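PRO-PRO endopeptidase (Paenibacillus alvei, PDB 6FPC) is a secreted zinc-dependent endopeptidase that cleaves the peptide bond between two prolines in PLP-PVP motifs of a cell-surface protein, and so may regulate bacterial adhesion. Local coordinates at residues 54-59 / 63-68; 83-86 / 90-93; 105-110 / 164-169; 116-119 / 124-127; 129-134 / 155-160. All blocks are in the same frame, centred on the assembly; numbering follows the deposited sequence.

Contact 1: 54-59 / 63-68; sequences AITNEP and YLKGVV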
# COMPACT_ATOMS: atom_id res chain seq x y z
N ALA A 54 -8.10 10.59 -11.36
CA ALA A 54 -6.73 10.07 -11.44
C ALA A 54 -5.91 10.75 -10.36
O ALA A 54 -6.13 11.94 -10.07
CB ALA A 54 -6.13 10.36 -12.81
N ILE A 55 -5.01 9.98 -9.73
CA ILE A 55 -4.15 10.49 -8.65
C ILE A 55 -3.34 11.71 -9.09
O ILE A 55 -3.07 12.58 -8.26
CB ILE A 55 -3.26 9.39 -8.01
CG1 ILE A 55 -2.19 8.85 -8.98
CG2 ILE A 55 -4.13 8.28 -7.43
CD1 ILE A 55 -1.14 7.91 -8.30
N THR A 56 -3.03 11.79 -10.39
CA THR A 56 -2.26 12.88 -10.97
C THR A 56 -3.07 14.18 -10.99
O THR A 56 -2.47 15.22 -11.15
CB THR A 56 -1.64 12.52 -12.32
OG1 THR A 56 -2.63 11.95 -13.18
CG2 THR A 56 -0.39 11.57 -12.18
N ASN A 57 -4.42 14.14 -10.74
CA ASN A 57 -5.25 15.35 -10.65
C ASN A 57 -4.98 16.07 -9.34
O ASN A 57 -5.34 17.24 -9.23
CB ASN A 57 -6.76 15.04 -10.78
CG ASN A 57 -7.22 14.62 -12.15
OD1 ASN A 57 -6.54 14.81 -13.17
ND2 ASN A 57 -8.42 14.05 -12.21
N GLU A 58 -4.34 15.39 -8.35
CA GLU A 58 -3.97 16.03 -7.08
C GLU A 58 -2.86 17.03 -7.36
O GLU A 58 -1.88 16.65 -8.02
CB GLU A 58 -3.50 15.02 -6.02
CG GLU A 58 -4.61 14.21 -5.39
CD GLU A 58 -5.69 15.02 -4.72
OE1 GLU A 58 -5.36 15.87 -3.86
OE2 GLU A 58 -6.88 14.82 -5.06
N PRO A 59 -3.00 18.30 -6.89
CA PRO A 59 -1.98 19.33 -7.18
C PRO A 59 -0.53 18.90 -6.96
O PRO A 59 0.32 19.14 -7.82
CB PRO A 59 -2.39 20.49 -6.26
CG PRO A 59 -3.88 20.38 -6.19
CD PRO A 59 -4.15 18.88 -6.15
N TYR A 63 2.74 16.98 -11.37
CA TYR A 63 4.05 16.92 -12.03
C TYR A 63 4.33 15.58 -12.72
O TYR A 63 5.21 15.52 -13.58
CB TYR A 63 5.18 17.32 -11.03
CG TYR A 63 5.58 16.25 -10.05
CD1 TYR A 63 6.65 15.39 -10.32
CD2 TYR A 63 4.87 16.06 -8.86
CE1 TYR A 63 7.01 14.38 -9.42
CE2 TYR A 63 5.24 15.06 -7.95
CZ TYR A 63 6.32 14.24 -8.23
OH TYR A 63 6.66 13.24 -7.34
N LEU A 64 3.60 14.49 -12.34
CA LEU A 64 3.76 13.15 -12.92
C LEU A 64 2.94 12.95 -14.22
O LEU A 64 3.08 11.91 -14.89
CB LEU A 64 3.37 12.07 -11.90
CG LEU A 64 4.23 12.02 -10.65
CD1 LEU A 64 3.57 11.15 -9.59
CD2 LEU A 64 5.64 11.56 -10.99
N LYS A 65 2.08 13.91 -14.55
CA LYS A 65 1.24 13.82 -15.76
C LYS A 65 2.09 13.58 -17.00
O LYS A 65 3.09 14.26 -17.18
CB LYS A 65 0.36 15.05 -15.94
CG LYS A 65 -0.86 15.01 -15.03
CD LYS A 65 -1.80 16.20 -15.24
CE LYS A 65 -2.79 16.33 -14.11
NZ LYS A 65 -3.89 15.34 -14.21
N GLY A 66 1.74 12.53 -17.73
CA GLY A 66 2.41 12.17 -18.98
C GLY A 66 3.81 11.61 -18.84
O GLY A 66 4.54 11.54 -19.82
N VAL A 67 4.21 11.21 -17.62
CA VAL A 67 5.52 10.65 -17.36
C VAL A 67 5.39 9.12 -17.25
O VAL A 67 4.45 8.63 -16.60
CB VAL A 67 6.15 11.28 -16.09
CG1 VAL A 67 7.48 10.60 -15.72
CG2 VAL A 67 6.35 12.78 -16.30
N VAL A 68 6.32 8.39 -17.86
CA VAL A 68 6.32 6.92 -17.85
C VAL A 68 6.89 6.35 -16.54
O VAL A 68 8.06 6.57 -16.24
CB VAL A 68 7.03 6.33 -19.09
CG1 VAL A 68 7.01 4.80 -19.07
CG2 VAL A 68 6.41 6.85 -20.39
O HOH W 1 -4.22 12.90 -15.46
O HOH W 2 2.74 18.80 -9.03
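T56 and K65 are the nearest backbone points, their CA atoms 6.0 Å apart, where the short 3-10 turn 55-57 lies beside the type II beta turn from L64 to V67. The lysine side chain closes the gap. Its aliphatic part runs past T56, with CG 3.8 Å from T56 CB, and the chain then bends at its last torsion (chi4 -76°), which turns the ammonium group toward N57. There K65 NZ donates to N57 OD1 over 2.9 Å, lying in the carbonyl plane of the amide at a C=O...N angle of 146°, the two side chains crossing at about a right angle. Water 1 adds a second link: it accepts from K65 NZ at 2.8 Å and is hydrogen-bonded to T56 OG1, so the threonine hydroxyl meets the lysine through this water. The methyl branch, T56 CG2, is directed at L64 and rests 3.8 Å from L64 CB. Water 2 bridges the chain ends nearest each other in sequence, donating to P59 O and accepting from Y63 N at 3.0 Å. The two turns thus fold back on each other within the long connection between strands 47-51 and 84-86. W79 packs against both T56 and L64, D80 accepts from G66 N, and E58 reaches back onto K49 and T51 of strand 47-51.

Contact 2: 83-86 / 90-93; sequences PGVS and VAVR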
# COMPACT_ATOMS: atom_id res chain seq x y z
N PRO A 83 -3.27 3.69 -10.21
CA PRO A 83 -4.35 3.99 -9.26
C PRO A 83 -3.92 4.37 -7.83
O PRO A 83 -4.75 4.83 -7.05
CB PRO A 83 -5.20 2.70 -9.27
CG PRO A 83 -4.17 1.60 -9.54
CD PRO A 83 -3.21 2.24 -10.53
N GLY A 84 -2.66 4.15 -7.50
CA GLY A 84 -2.18 4.48 -6.16
C GLY A 84 -0.68 4.71 -6.14
O GLY A 84 0.04 4.10 -6.93
N VAL A 85 -0.20 5.56 -5.23
CA VAL A 85 1.24 5.84 -5.07
C VAL A 85 1.53 6.20 -3.61
O VAL A 85 0.63 6.67 -2.90
CB VAL A 85 1.77 6.91 -6.07
CG1 VAL A 85 1.53 8.34 -5.56
CG2 VAL A 85 3.26 6.69 -6.39
N SER A 86 2.79 6.05 -3.19
CA SER A 86 3.15 6.36 -1.81
C SER A 86 4.51 7.06 -1.79
O SER A 86 5.49 6.50 -2.27
CB SER A 86 3.21 5.08 -0.98
OG SER A 86 3.38 5.33 0.41
N VAL A 90 0.01 9.54 0.57
CA VAL A 90 -0.44 8.23 0.08
C VAL A 90 -1.68 8.60 -0.74
O VAL A 90 -2.60 9.18 -0.19
CB VAL A 90 -0.73 7.23 1.22
CG1 VAL A 90 -1.29 5.91 0.67
CG2 VAL A 90 0.53 6.97 2.05
N ALA A 91 -1.65 8.41 -2.05
CA ALA A 91 -2.80 8.80 -2.86
C ALA A 91 -3.39 7.55 -3.46
O ALA A 91 -2.63 6.75 -4.02
CB ALA A 91 -2.37 9.77 -3.95
N VAL A 92 -4.70 7.33 -3.27
CA VAL A 92 -5.39 6.11 -3.74
C VAL A 92 -6.72 6.50 -4.40
O VAL A 92 -7.53 7.20 -3.80
CB VAL A 92 -5.60 5.08 -2.58
CG1 VAL A 92 -6.35 3.83 -3.05
CG2 VAL A 92 -4.28 4.68 -1.92
N ARG A 93 -6.96 6.03 -5.62
CA ARG A 93 -8.18 6.36 -6.33
C ARG A 93 -9.39 5.57 -5.78
O ARG A 93 -9.33 4.35 -5.65
CB ARG A 93 -7.99 6.10 -7.84
CG ARG A 93 -9.05 6.77 -8.65
CD ARG A 93 -8.86 6.65 -10.13
NE ARG A 93 -9.97 7.33 -10.79
CZ ARG A 93 -9.99 7.69 -12.07
NH1 ARG A 93 -8.95 7.44 -12.85
NH2 ARG A 93 -11.05 8.31 -12.57
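V90 faces S86 in a beta hairpin of strands 84-86 and 89-93; segments 84-86 and 90-93 run antiparallel at 174°, their axes 4.8 Å apart at the closest, and strand 84-86 is outermost in the mixed sheet. V90 and S86 form a non-hydrogen-bonded pair. Their side chains share one face of the sheet, and the valine sets its CG2 methyl 3.7 Å from S86 OG, which itself donates to the backbone O of E112 on the helix that carries the zinc-binding histidines. A91 comes next, in a hydrogen-bonded pair with V85: A91 N donates to V85 O and V85 N donates to A91 O, both over 3.0 Å. The side chains of this pair lie on the other face, where V85 CG1 and A91 CB meet loosely and V85 also packs on I55 and W79. V92 lies on the face of V90 and S86, paired with G84, which has no side chain, and the backbones come close here, the CA atoms 4.3 Å apart. L108 of helix 108-121 touches V92 and P83. S86 is the first residue of 86-89, the region crucial for substrate specificity; the hairpin pairing probably helps to hold it near the active site. At the far end R93 extends its side chain outward, while R93 N donates to P83 O over 2.9 Å, nearly straight at the carbonyl with a C=O...N angle of 170°.

Contact 3: 105-110 / 164-169; sequences SLNLEI and YLYSDA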
# COMPACT_ATOMS: atom_id res chain seq x y z
N SER A 105 -2.62 -5.85 -6.18
CA SER A 105 -2.60 -6.01 -4.71
C SER A 105 -3.93 -6.51 -4.23
O SER A 105 -4.97 -6.22 -4.85
CB SER A 105 -2.37 -4.68 -4.00
OG SER A 105 -1.17 -4.07 -4.43
N LEU A 106 -3.92 -7.13 -3.04
CA LEU A 106 -5.12 -7.57 -2.33
C LEU A 106 -5.98 -6.34 -1.98
O LEU A 106 -7.21 -6.39 -2.07
CB LEU A 106 -4.68 -8.30 -1.05
CG LEU A 106 -5.77 -8.65 -0.03
CD1 LEU A 106 -6.79 -9.63 -0.62
CD2 LEU A 106 -5.14 -9.25 1.24
N ASN A 107 -5.33 -5.22 -1.65
CA ASN A 107 -6.03 -4.00 -1.27
C ASN A 107 -5.12 -2.81 -1.47
O ASN A 107 -4.12 -2.65 -0.77
CB ASN A 107 -6.51 -4.06 0.18
CG ASN A 107 -7.25 -2.79 0.56
OD1 ASN A 107 -6.68 -1.88 1.14
ND2 ASN A 107 -8.51 -2.69 0.19
N LEU A 108 -5.50 -1.96 -2.42
CA LEU A 108 -4.68 -0.83 -2.81
C LEU A 108 -4.33 0.12 -1.66
O LEU A 108 -3.14 0.39 -1.45
CB LEU A 108 -5.30 -0.08 -3.99
CG LEU A 108 -4.44 1.01 -4.63
CD1 LEU A 108 -3.11 0.44 -5.18
CD2 LEU A 108 -5.21 1.68 -5.75
N GLU A 109 -5.32 0.60 -0.91
CA GLU A 109 -5.07 1.58 0.17
C GLU A 109 -4.20 1.02 1.29
O GLU A 109 -3.31 1.74 1.75
CB GLU A 109 -6.35 2.23 0.72
CG GLU A 109 -7.38 1.28 1.33
CD GLU A 109 -8.38 0.66 0.36
OE1 GLU A 109 -8.11 0.69 -0.86
OE2 GLU A 109 -9.41 0.11 0.83
N ILE A 110 -4.38 -0.27 1.67
CA ILE A 110 -3.52 -0.83 2.72
C ILE A 110 -2.09 -0.97 2.21
O ILE A 110 -1.15 -0.53 2.89
CB ILE A 110 -4.07 -2.15 3.33
CG1 ILE A 110 -5.33 -1.85 4.16
CG2 ILE A 110 -3.00 -2.85 4.18
CD1 ILE A 110 -6.21 -3.14 4.43
N TYR A 164 -1.55 -9.96 6.14
CA TYR A 164 -1.64 -10.04 7.60
C TYR A 164 -2.78 -9.22 8.19
O TYR A 164 -3.44 -9.67 9.13
CB TYR A 164 -0.29 -9.64 8.25
CG TYR A 164 -0.31 -9.87 9.75
CD1 TYR A 164 -0.68 -8.86 10.63
CD2 TYR A 164 -0.05 -11.13 10.27
CE1 TYR A 164 -0.81 -9.10 12.00
CE2 TYR A 164 -0.17 -11.38 11.64
CZ TYR A 164 -0.53 -10.36 12.50
OH TYR A 164 -0.66 -10.61 13.84
N LEU A 165 -2.96 -7.99 7.69
CA LEU A 165 -3.92 -7.03 8.23
C LEU A 165 -5.34 -7.06 7.65
O LEU A 165 -6.27 -6.76 8.39
CB LEU A 165 -3.32 -5.61 8.10
CG LEU A 165 -2.04 -5.32 8.93
CD1 LEU A 165 -1.35 -4.05 8.46
CD2 LEU A 165 -2.32 -5.23 10.42
N TYR A 166 -5.51 -7.41 6.36
CA TYR A 166 -6.80 -7.35 5.64
C TYR A 166 -7.95 -8.15 6.28
O TYR A 166 -9.02 -7.58 6.54
CB TYR A 166 -6.62 -7.75 4.15
CG TYR A 166 -7.85 -7.58 3.29
CD1 TYR A 166 -8.24 -6.33 2.82
CD2 TYR A 166 -8.62 -8.69 2.92
CE1 TYR A 166 -9.37 -6.18 2.01
CE2 TYR A 166 -9.74 -8.55 2.10
CZ TYR A 166 -10.10 -7.29 1.64
OH TYR A 166 -11.21 -7.15 0.84
N SER A 167 -7.75 -9.46 6.51
CA SER A 167 -8.79 -10.29 7.11
C SER A 167 -8.20 -11.48 7.86
O SER A 167 -6.98 -11.74 7.75
CB SER A 167 -9.76 -10.79 6.04
OG SER A 167 -9.08 -11.66 5.15
N ASP A 168 -9.06 -12.23 8.58
CA ASP A 168 -8.63 -13.43 9.29
C ASP A 168 -8.29 -14.51 8.27
O ASP A 168 -7.35 -15.27 8.49
CB ASP A 168 -9.72 -13.92 10.25
CG ASP A 168 -10.04 -12.96 11.40
OD1 ASP A 168 -11.16 -13.07 11.97
OD2 ASP A 168 -9.18 -12.12 11.74
N ALA A 169 -9.04 -14.57 7.15
CA ALA A 169 -8.77 -15.60 6.13
C ALA A 169 -7.40 -15.39 5.44
O ALA A 169 -6.66 -16.36 5.29
CB ALA A 169 -9.88 -15.65 5.10
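Y166 holds its ring out toward L106 because its CG stands opposite the backbone N (chi1 -174°), and L106 points its own branch back by the same choice. The leucine then lies over one face of the tyrosine ring: L106 CG sits 4.2 Å from the ring centroid and 19° off the normal, a CH-pi contact displaced toward the rim. Its CD2 methyl reaches further back along the side chain, to 3.6 Å from Y166 CB, while CD1 lies over the CD2-CE2 side of the ring. I110 comes from a different direction, its CD1 methyl near the ring plane at the edge, 4.1 Å from Y166 CD1. The N107 side chain crosses that of Y166 at about a right angle, with CB 3.9 Å from the same Y166 CD1 and its amide plane turned 36° from the ring. That amide is fixed from two ends. N107 is the N-cap of helix 108-121, and its OD1 accepts from I110 N over 2.9 Å; its ND2 donates to E109 OE2 over 3.0 Å, meeting the carboxylate from above its plane. E109 OE2 also forms a salt bridge with R29 of helix 20-30. The contact therefore joins the start of the zinc-binding helix to the end of helix 153-166, with R29 and E98 also touching Y166. Between the two segments the attraction is dispersive, resting on one aromatic ring with a leucine over a face and an isoleucine methyl at its edge, whereas N107 uses OD1 to cap the helix and ND2 to hold E109, which probably keeps the first turn of helix 108-121 in a defined orientation.

Contact 4: 116-119 / 124-127; sequences AVDR and EVSG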
# COMPACT_ATOMS: atom_id res chain seq x y z
N ALA A 116 4.50 3.78 3.17
CA ALA A 116 4.80 4.97 4.00
C ALA A 116 5.18 4.55 5.42
O ALA A 116 6.11 5.13 5.98
CB ALA A 116 3.61 5.92 4.01
N VAL A 117 4.52 3.52 5.98
CA VAL A 117 4.84 2.97 7.31
C VAL A 117 6.28 2.44 7.32
O VAL A 117 7.07 2.80 8.20
CB VAL A 117 3.83 1.85 7.72
CG1 VAL A 117 4.23 1.19 9.05
CG2 VAL A 117 2.40 2.37 7.79
N ASP A 118 6.64 1.62 6.30
CA ASP A 118 7.99 1.08 6.17
C ASP A 118 9.04 2.21 6.12
O ASP A 118 9.97 2.20 6.92
CB ASP A 118 8.07 0.24 4.88
CG ASP A 118 9.36 -0.52 4.69
OD1 ASP A 118 10.04 -0.84 5.71
OD2 ASP A 118 9.69 -0.85 3.52
N ARG A 119 8.84 3.20 5.22
CA ARG A 119 9.80 4.29 5.03
C ARG A 119 9.90 5.27 6.16
O ARG A 119 11.02 5.64 6.56
CB ARG A 119 9.48 5.09 3.75
CG ARG A 119 10.27 4.62 2.54
CD ARG A 119 9.79 5.32 1.29
NE ARG A 119 10.31 6.68 1.19
CZ ARG A 119 10.11 7.47 0.13
NH1 ARG A 119 9.42 7.03 -0.91
NH2 ARG A 119 10.62 8.69 0.11
N GLU A 124 12.66 1.85 7.41
CA GLU A 124 12.89 0.87 6.33
C GLU A 124 13.17 -0.54 6.87
O GLU A 124 14.15 -1.17 6.51
CB GLU A 124 13.99 1.32 5.36
CG GLU A 124 13.63 2.61 4.63
CD GLU A 124 14.61 3.05 3.56
OE1 GLU A 124 14.57 4.25 3.22
OE2 GLU A 124 15.39 2.21 3.05
N VAL A 125 12.29 -1.01 7.76
CA VAL A 125 12.37 -2.37 8.30
C VAL A 125 12.42 -3.44 7.18
O VAL A 125 13.05 -4.48 7.38
CB VAL A 125 11.25 -2.65 9.34
CG1 VAL A 125 9.88 -2.81 8.67
CG2 VAL A 125 11.60 -3.86 10.20
N SER A 126 11.82 -3.17 5.99
CA SER A 126 11.89 -4.13 4.89
C SER A 126 13.33 -4.39 4.39
O SER A 126 13.57 -5.43 3.78
CB SER A 126 11.03 -3.70 3.71
OG SER A 126 11.59 -2.56 3.09
N GLY A 127 14.23 -3.44 4.65
CA GLY A 127 15.64 -3.53 4.24
C GLY A 127 16.58 -4.13 5.26
O GLY A 127 17.78 -4.26 4.99
O HOH W 3 13.48 5.96 4.94
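D118 turns its carboxylate squarely onto S126, with each oxygen taking a different donor of the same residue. S126 OG donates to the syn lone pair of D118 OD2 over a short 2.6 Å, while S126 N donates to D118 OD1 over 2.9 Å at a nearly straight N-H...O angle of 168°, on the syn side and 21° out of the carboxylate plane. The serine hydroxyl stands between the backbone N and the carbonyl carbon (chi1 70°), which lets OG and N-H both face the carboxylate; the two then act as a two-pronged grip that fixes the rotation of the acid. V125 lies alongside, its CG1 methyl 3.6 Å from D118 OD1. The pincer fastens the 3-10 turn 125-127 to helix 108-121, whose HExxH stretch supplies H111 and H115 to the zinc; D118 follows that stretch by one turn, and F157 of helix 153-166 packs against D118, V125 and S126. The helix has a wider pi-type turn at 117-119, and from within it D118 O accepts from E124 N over 2.8 Å. E124 swings its own side chain the other way, beside R119, where E124 CG comes 4.2 Å from R119 CA. Water 3 donates both to R119 O and to E124 OE1, the latter over 2.7 Å, while the guanidinium of R119 reaches away to a salt bridge with E87.

Contact 5: 129-134 / 155-160; sequences DEFINI and EYFAEA. With CD (cadmium ion), chain F.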
# COMPACT_ATOMS: atom_id res chain seq x y z
N ASP A 129 18.50 -6.97 7.54
CA ASP A 129 19.01 -8.32 7.25
C ASP A 129 18.00 -9.41 7.58
O ASP A 129 17.87 -10.37 6.83
CB ASP A 129 20.34 -8.59 7.97
CG ASP A 129 21.46 -7.62 7.64
OD1 ASP A 129 21.54 -7.19 6.47
OD2 ASP A 129 22.25 -7.30 8.55
N GLU A 130 17.25 -9.23 8.70
CA GLU A 130 16.23 -10.15 9.17
C GLU A 130 15.12 -10.28 8.13
O GLU A 130 14.73 -11.40 7.80
CB GLU A 130 15.64 -9.70 10.52
CG GLU A 130 14.67 -10.71 11.12
CD GLU A 130 13.78 -10.27 12.27
OE1 GLU A 130 13.67 -9.05 12.53
OE2 GLU A 130 13.19 -11.17 12.92
N PHE A 131 14.59 -9.14 7.64
CA PHE A 131 13.51 -9.18 6.66
C PHE A 131 14.02 -9.69 5.31
O PHE A 131 13.31 -10.47 4.68
CB PHE A 131 12.73 -7.87 6.54
CG PHE A 131 11.41 -8.09 5.80
CD1 PHE A 131 10.35 -8.75 6.40
CD2 PHE A 131 11.27 -7.71 4.47
CE1 PHE A 131 9.15 -8.98 5.71
CE2 PHE A 131 10.06 -7.92 3.78
CZ PHE A 131 9.03 -8.58 4.40
N ILE A 132 15.23 -9.27 4.88
CA ILE A 132 15.83 -9.75 3.62
C ILE A 132 15.91 -11.28 3.61
O ILE A 132 15.60 -11.91 2.59
CB ILE A 132 17.23 -9.10 3.38
CG1 ILE A 132 17.15 -7.55 3.12
CG2 ILE A 132 18.04 -9.83 2.28
CD1 ILE A 132 16.41 -7.08 2.02
N ASN A 133 16.36 -11.87 4.74
CA ASN A 133 16.47 -13.31 4.90
C ASN A 133 15.07 -13.97 4.70
O ASN A 133 14.96 -14.96 3.97
CB ASN A 133 17.07 -13.67 6.28
CG ASN A 133 17.11 -15.17 6.53
OD1 ASN A 133 17.88 -15.91 5.92
ND2 ASN A 133 16.24 -15.64 7.42
N ILE A 134 14.01 -13.39 5.32
CA ILE A 134 12.64 -13.88 5.20
C ILE A 134 12.16 -13.79 3.73
O ILE A 134 11.61 -14.76 3.18
CB ILE A 134 11.71 -13.13 6.19
CG1 ILE A 134 12.01 -13.54 7.64
CG2 ILE A 134 10.24 -13.41 5.86
CD1 ILE A 134 11.53 -12.51 8.66
N GLU A 155 8.26 -4.30 -1.66
CA GLU A 155 7.00 -4.77 -2.21
C GLU A 155 6.48 -5.99 -1.43
O GLU A 155 5.29 -6.05 -1.07
CB GLU A 155 7.14 -4.98 -3.74
CG GLU A 155 7.48 -3.66 -4.45
CD GLU A 155 6.35 -2.62 -4.40
OE1 GLU A 155 6.58 -1.48 -4.85
OE2 GLU A 155 5.23 -2.97 -3.97
N TYR A 156 7.40 -6.91 -1.09
CA TYR A 156 7.03 -8.08 -0.29
C TYR A 156 6.54 -7.63 1.09
O TYR A 156 5.51 -8.11 1.56
CB TYR A 156 8.20 -9.06 -0.17
CG TYR A 156 7.80 -10.36 0.51
CD1 TYR A 156 6.74 -11.13 0.02
CD2 TYR A 156 8.43 -10.78 1.68
CE1 TYR A 156 6.33 -12.28 0.67
CE2 TYR A 156 8.03 -11.95 2.33
CZ TYR A 156 6.99 -12.70 1.81
OH TYR A 156 6.60 -13.86 2.42
N PHE A 157 7.22 -6.61 1.67
CA PHE A 157 6.80 -6.05 2.95
C PHE A 157 5.37 -5.54 2.85
O PHE A 157 4.50 -5.98 3.60
CB PHE A 157 7.75 -4.93 3.45
CG PHE A 157 7.23 -4.35 4.75
CD1 PHE A 157 7.48 -5.00 5.96
CD2 PHE A 157 6.41 -3.22 4.76
CE1 PHE A 157 6.96 -4.50 7.16
CE2 PHE A 157 5.87 -2.74 5.96
CZ PHE A 157 6.16 -3.38 7.15
N ALA A 158 5.10 -4.63 1.90
CA ALA A 158 3.77 -4.03 1.75
C ALA A 158 2.66 -5.07 1.45
O ALA A 158 1.57 -4.99 2.02
CB ALA A 158 3.81 -2.97 0.67
N GLU A 159 2.94 -6.03 0.58
CA GLU A 159 1.93 -7.01 0.21
C GLU A 159 1.69 -8.07 1.32
O GLU A 159 0.53 -8.38 1.63
CB GLU A 159 2.28 -7.66 -1.13
CG GLU A 159 1.08 -8.33 -1.82
CD GLU A 159 -0.20 -7.51 -1.96
OE1 GLU A 159 -0.14 -6.27 -2.07
OE2 GLU A 159 -1.29 -8.13 -1.97
N ALA A 160 2.78 -8.61 1.91
CA ALA A 160 2.69 -9.58 3.01
C ALA A 160 2.05 -8.94 4.27
O ALA A 160 1.26 -9.61 4.93
CB ALA A 160 4.05 -10.14 3.36
CD CD F . 4.01 -1.38 -3.96
O HOH W 4 3.66 0.22 -5.19
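F131 enters between Y156 and F157 and makes two unlike ring contacts. Toward F157 it offers a face: the edge of the F157 ring points at it in a T-shaped pair, centroids 5.8 Å apart and planes at 75°. Toward Y156 the planes are nearer parallel, at 30°, but offset so that little of one ring lies over the other, and F131 CZ comes in obliquely 3.5 Å from Y156 CD2. Apolar contacts complete the packing, with F131 CE2 3.8 Å from F157 CB and I134 CG2 4.4 Å from the edge of Y156 at CE2. The axes of segments 129-134 and 155-160 cross at 78°, 11.1 Å apart at their closest; F184 of helix 179-188 also meets F131, and Y156 OH is hydrogen-bonded to T181. Metal coordination lies on the other side of helix 153-166. E155 binds cadmium through OE2 at 2.0 Å and more weakly through OE1 at 2.7 Å, with water 4 at 2.0 Å, and H111, H115 and Y148 complete the site, which also holds zinc. Helix 153-166 thus turns an apolar face to helix 129-138 and the glutamate that joins the two HExxH histidines to the metal, and the aromatic packing probably helps to place that ligand.

How the contacts relate
The metal site ties most of these contacts together. Contact 5 supplies E155 to it, and contacts 3 and 4 lie toward the two ends of helix 108-121, which brings H111 and H115; the S86 side chain of contact 2 is about 7 Å from the zinc. Contact 4 meets contact 5 closely, centres about 9 Å apart, with S126 CB 3.5 Å from F157 CB. Contact 3 reaches contact 5 through L106 N and E159 OE2, 3.0 Å apart, and E159 is also hydrogen-bonded to H111. Contact 2 packs on contact 3 through L108 and on contact 1 through I55. Contact 1 is more remote, its L64 side chain about 14 Å from the zinc.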